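Local atomic coordinates of Csc2 (Thermofilum pendens, PDB entry 4TXD), a protein that probably binds CRISPR RNA as the Cas7-family subunit of a type I-D interference complex, and carries a bound zinc ion. Residues N76-E81 and V89-P94. Numbering follows the deposited sequence.
Sequences NMTTLE and VPVIQP
Asn76 O takes two donors from consecutive residues of strand 85-92: Val91 N gives it a hydrogen bond of 2.9 Å, and the CA-H of Pro90 makes a weaker contact, Pro90 CA to Asn76 O 3.2 Å. Val91 N stands well above the carbonyl plane, 49° out of it, so this bond is less regular than the pair that follows. Thr78 and Val89 form an antiparallel hydrogen-bonded pair, in which Val89 N to Thr78 O is short, 2.7 Å, and nearly straight at 167°, while Thr78 N returns a bond to Val89 O in its carbonyl plane. Between these bonds, Met77 faces Pro90 as a non-hydrogen-bonded pair. Proline suits that position because backbone N and O there point to the other neighbour, so the missing N-H costs no bond to 76-81; its carbonyl bonds to Ala204. The thioether of Met77, bent at both chi2 and chi3, curls back over the proline, with Met77 SD 3.5 Å from Pro90 N and Met77 CE near Val89 C. The opposite face carries Thr78 and Val89. Thr78 turns OG1 anti to its backbone nitrogen (chi1 -166°), which brings its methyl to Val91, Thr78 CG2 to Val91 CB 3.7 Å, the two side chains crossing at about a right angle. Branched valines fit extended backbone here: Val89 CG2 meets Leu80 CG at 3.9 Å, and CG1 of Val91 lies against the Asn76 carbonyl. The Asn76 carboxamide is used outside the hairpin, ND2 bonding to Phe230 O and OD1 to Lys96 NZ. In this beta hairpin strand 77-82 is outermost in the chain's antiparallel sheet, and 85-92 pairs on its other side with 197-204. The contact implies that main-chain bonds fix the register, while Met77 over Pro90 on one face, and the Thr78 methyl with Val91 and Leu80 with Val89 on the other, add apolar packing.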
ATOM      1  N   ASN A  76     -11.470  -4.412 -14.934  1.00 18.68           N
ATOM      2  CA  ASN A  76     -10.364  -3.619 -15.478  1.00 17.99           C
ATOM      3  C   ASN A  76     -10.815  -2.286 -16.064  1.00 17.87           C
ATOM      4  O   ASN A  76      -9.992  -1.424 -16.377  1.00 17.06           O
ATOM      5  CB  ASN A  76      -9.639  -4.401 -16.576  1.00 17.45           C
ATOM      6  CG  ASN A  76      -8.894  -5.617 -16.044  1.00 25.11           C
ATOM      7  OD1 ASN A  76      -8.339  -5.599 -14.938  1.00 20.81           O
ATOM      8  ND2 ASN A  76      -8.879  -6.687 -16.838  1.00 22.15           N
ATOM      9  N   MET A  77     -12.121  -2.146 -16.269  1.00 18.48           N
ATOM     10  CA  MET A  77     -12.674  -0.946 -16.889  1.00 17.58           C
ATOM     11  C   MET A  77     -13.863  -0.489 -16.066  1.00 20.78           C
ATOM     12  O   MET A  77     -14.634  -1.312 -15.559  1.00 20.39           O
ATOM     13  CB  MET A  77     -13.125  -1.197 -18.339  1.00 20.45           C
ATOM     14  CG  MET A  77     -12.036  -1.622 -19.289  1.00 16.72           C
ATOM     15  SD  MET A  77     -10.847  -0.296 -19.637  1.00 18.97           S
ATOM     16  CE  MET A  77     -11.743   0.720 -20.796  1.00 21.77           C
ATOM     17  N   THR A  78     -14.026   0.821 -15.962  1.00 18.93           N
ATOM     18  CA  THR A  78     -15.116   1.366 -15.174  1.00 19.64           C
ATOM     19  C   THR A  78     -15.535   2.713 -15.751  1.00 23.73           C
ATOM     20  O   THR A  78     -14.792   3.333 -16.497  1.00 20.51           O
ATOM     21  CB  THR A  78     -14.714   1.521 -13.689  1.00 20.73           C
ATOM     22  OG1 THR A  78     -15.885   1.752 -12.902  1.00 24.68           O
ATOM     23  CG2 THR A  78     -13.719   2.694 -13.499  1.00 19.75           C
ATOM     24  N   THR A  79     -16.730   3.172 -15.403  1.00 21.79           N
ATOM     25  CA  THR A  79     -17.256   4.401 -15.996  1.00 22.66           C
ATOM     26  C   THR A  79     -17.024   5.645 -15.150  1.00 22.11           C
ATOM     27  O   THR A  79     -17.353   5.670 -13.975  1.00 26.85           O
ATOM     28  CB  THR A  79     -18.779   4.274 -16.248  1.00 35.06           C
ATOM     29  OG1 THR A  79     -19.010   3.186 -17.143  1.00 36.26           O
ATOM     30  CG2 THR A  79     -19.357   5.572 -16.842  1.00 23.62           C
ATOM     31  N   LEU A  80     -16.499   6.683 -15.763  1.00 18.82           N
ATOM     32  CA  LEU A  80     -16.431   7.979 -15.163  1.00 19.91           C
ATOM     33  C   LEU A  80     -17.552   8.830 -15.719  1.00 24.24           C
ATOM     34  O   LEU A  80     -17.621   9.014 -16.880  1.00 24.28           O
ATOM     35  CB  LEU A  80     -15.143   8.675 -15.535  1.00 28.12           C
ATOM     36  CG  LEU A  80     -13.808   8.340 -14.935  1.00 31.97           C
ATOM     37  CD1 LEU A  80     -12.774   9.267 -15.527  1.00 21.99           C
ATOM     38  CD2 LEU A  80     -13.851   8.475 -13.444  1.00 28.01           C
ATOM     39  N   GLU A  81     -18.414   9.322 -14.857  1.00 25.13           N
ATOM     40  CA  GLU A  81     -19.428  10.291 -15.234  1.00 26.74           C
ATOM     41  C   GLU A  81     -18.898  11.682 -14.953  1.00 36.49           C
ATOM     42  O   GLU A  81     -18.366  11.948 -13.871  1.00 31.52           O
ATOM     43  CB  GLU A  81     -20.730  10.052 -14.474  1.00 27.98           C
ATOM     44  CG  GLU A  81     -21.892   9.705 -15.382  1.00 58.08           C
ATOM     45  CD  GLU A  81     -22.432   8.319 -15.125  1.00 70.08           C
ATOM     46  OE1 GLU A  81     -22.593   7.962 -13.938  1.00 62.48           O
ATOM     47  OE2 GLU A  81     -22.691   7.590 -16.107  1.00 70.16           O
ATOM     48  N   VAL A  89     -13.083   3.885 -18.556  1.00 18.71           N
ATOM     49  CA  VAL A  89     -11.637   4.048 -18.476  1.00 17.53           C
ATOM     50  C   VAL A  89     -11.040   2.848 -17.759  1.00 15.21           C
ATOM     51  O   VAL A  89     -11.719   2.185 -16.974  1.00 17.02           O
ATOM     52  CB  VAL A  89     -11.241   5.338 -17.706  1.00 17.29           C
ATOM     53  CG1 VAL A  89     -11.730   6.596 -18.444  1.00 20.41           C
ATOM     54  CG2 VAL A  89     -11.778   5.298 -16.268  1.00 19.81           C
ATOM     55  N   PRO A  90      -9.753   2.589 -17.992  1.00 16.26           N
ATOM     56  CA  PRO A  90      -9.060   1.572 -17.195  1.00 16.19           C
ATOM     57  C   PRO A  90      -9.033   1.941 -15.722  1.00 18.90           C
ATOM     58  O   PRO A  90      -8.983   3.118 -15.356  1.00 16.66           O
ATOM     59  CB  PRO A  90      -7.629   1.566 -17.765  1.00 16.43           C
ATOM     60  CG  PRO A  90      -7.698   2.284 -19.042  1.00 22.34           C
ATOM     61  CD  PRO A  90      -8.910   3.165 -19.050  1.00 15.18           C
ATOM     62  N   VAL A  91      -9.045   0.919 -14.880  1.00 14.95           N
ATOM     63  CA  VAL A  91      -9.010   1.129 -13.441  1.00 17.22           C
ATOM     64  C   VAL A  91      -8.114   0.078 -12.797  1.00 18.58           C
ATOM     65  O   VAL A  91      -8.059  -1.078 -13.247  1.00 18.66           O
ATOM     66  CB  VAL A  91     -10.437   1.080 -12.836  1.00 18.27           C
ATOM     67  CG1 VAL A  91     -11.087  -0.256 -13.129  1.00 16.53           C
ATOM     68  CG2 VAL A  91     -10.412   1.344 -11.335  1.00 16.19           C
ATOM     69  N   ILE A  92      -7.373   0.494 -11.780  1.00 18.26           N
ATOM     70  CA  ILE A  92      -6.583  -0.429 -10.985  1.00 16.07           C
ATOM     71  C   ILE A  92      -7.333  -0.646  -9.684  1.00 16.88           C
ATOM     72  O   ILE A  92      -7.407   0.250  -8.848  1.00 18.23           O
ATOM     73  CB  ILE A  92      -5.160   0.113 -10.708  1.00 16.66           C
ATOM     74  CG1 ILE A  92      -4.481   0.527 -12.014  1.00 17.87           C
ATOM     75  CG2 ILE A  92      -4.325  -0.934  -9.965  1.00 16.58           C
ATOM     76  CD1 ILE A  92      -3.150   1.257 -11.808  1.00 21.39           C
ATOM     77  N   GLN A  93      -7.906  -1.831  -9.505  1.00 15.95           N
ATOM     78  CA  GLN A  93      -8.737  -2.116  -8.337  0.61 18.39           C
ATOM     79  C   GLN A  93      -7.903  -2.118  -7.042  1.00 19.44           C
ATOM     80  O   GLN A  93      -6.693  -2.395  -7.068  1.00 18.67           O
ATOM     81  CB  GLN A  93      -9.464  -3.463  -8.514  0.61 19.80           C
ATOM     82  CG  GLN A  93     -10.641  -3.430  -9.518  0.61 21.37           C
ATOM     83  CD  GLN A  93     -11.755  -4.435  -9.165  0.61 29.72           C
ATOM     84  OE1 GLN A  93     -11.590  -5.651  -9.291  0.61 26.99           O
ATOM     85  NE2 GLN A  93     -12.893  -3.914  -8.725  0.61 21.80           N
ATOM     86  N   PRO A  94      -8.542  -1.800  -5.910  1.00 20.06           N
ATOM     87  CA  PRO A  94      -7.867  -1.737  -4.605  1.00 19.55           C
ATOM     88  C   PRO A  94      -7.010  -2.966  -4.275  1.00 23.56           C
ATOM     89  O   PRO A  94      -5.896  -2.796  -3.783  1.00 21.70           O
ATOM     90  CB  PRO A  94      -9.033  -1.606  -3.618  1.00 19.74           C
ATOM     91  CG  PRO A  94     -10.077  -0.880  -4.390  1.00 20.93           C
ATOM     92  CD  PRO A  94      -9.969  -1.420  -5.801  1.00 22.22           C
TER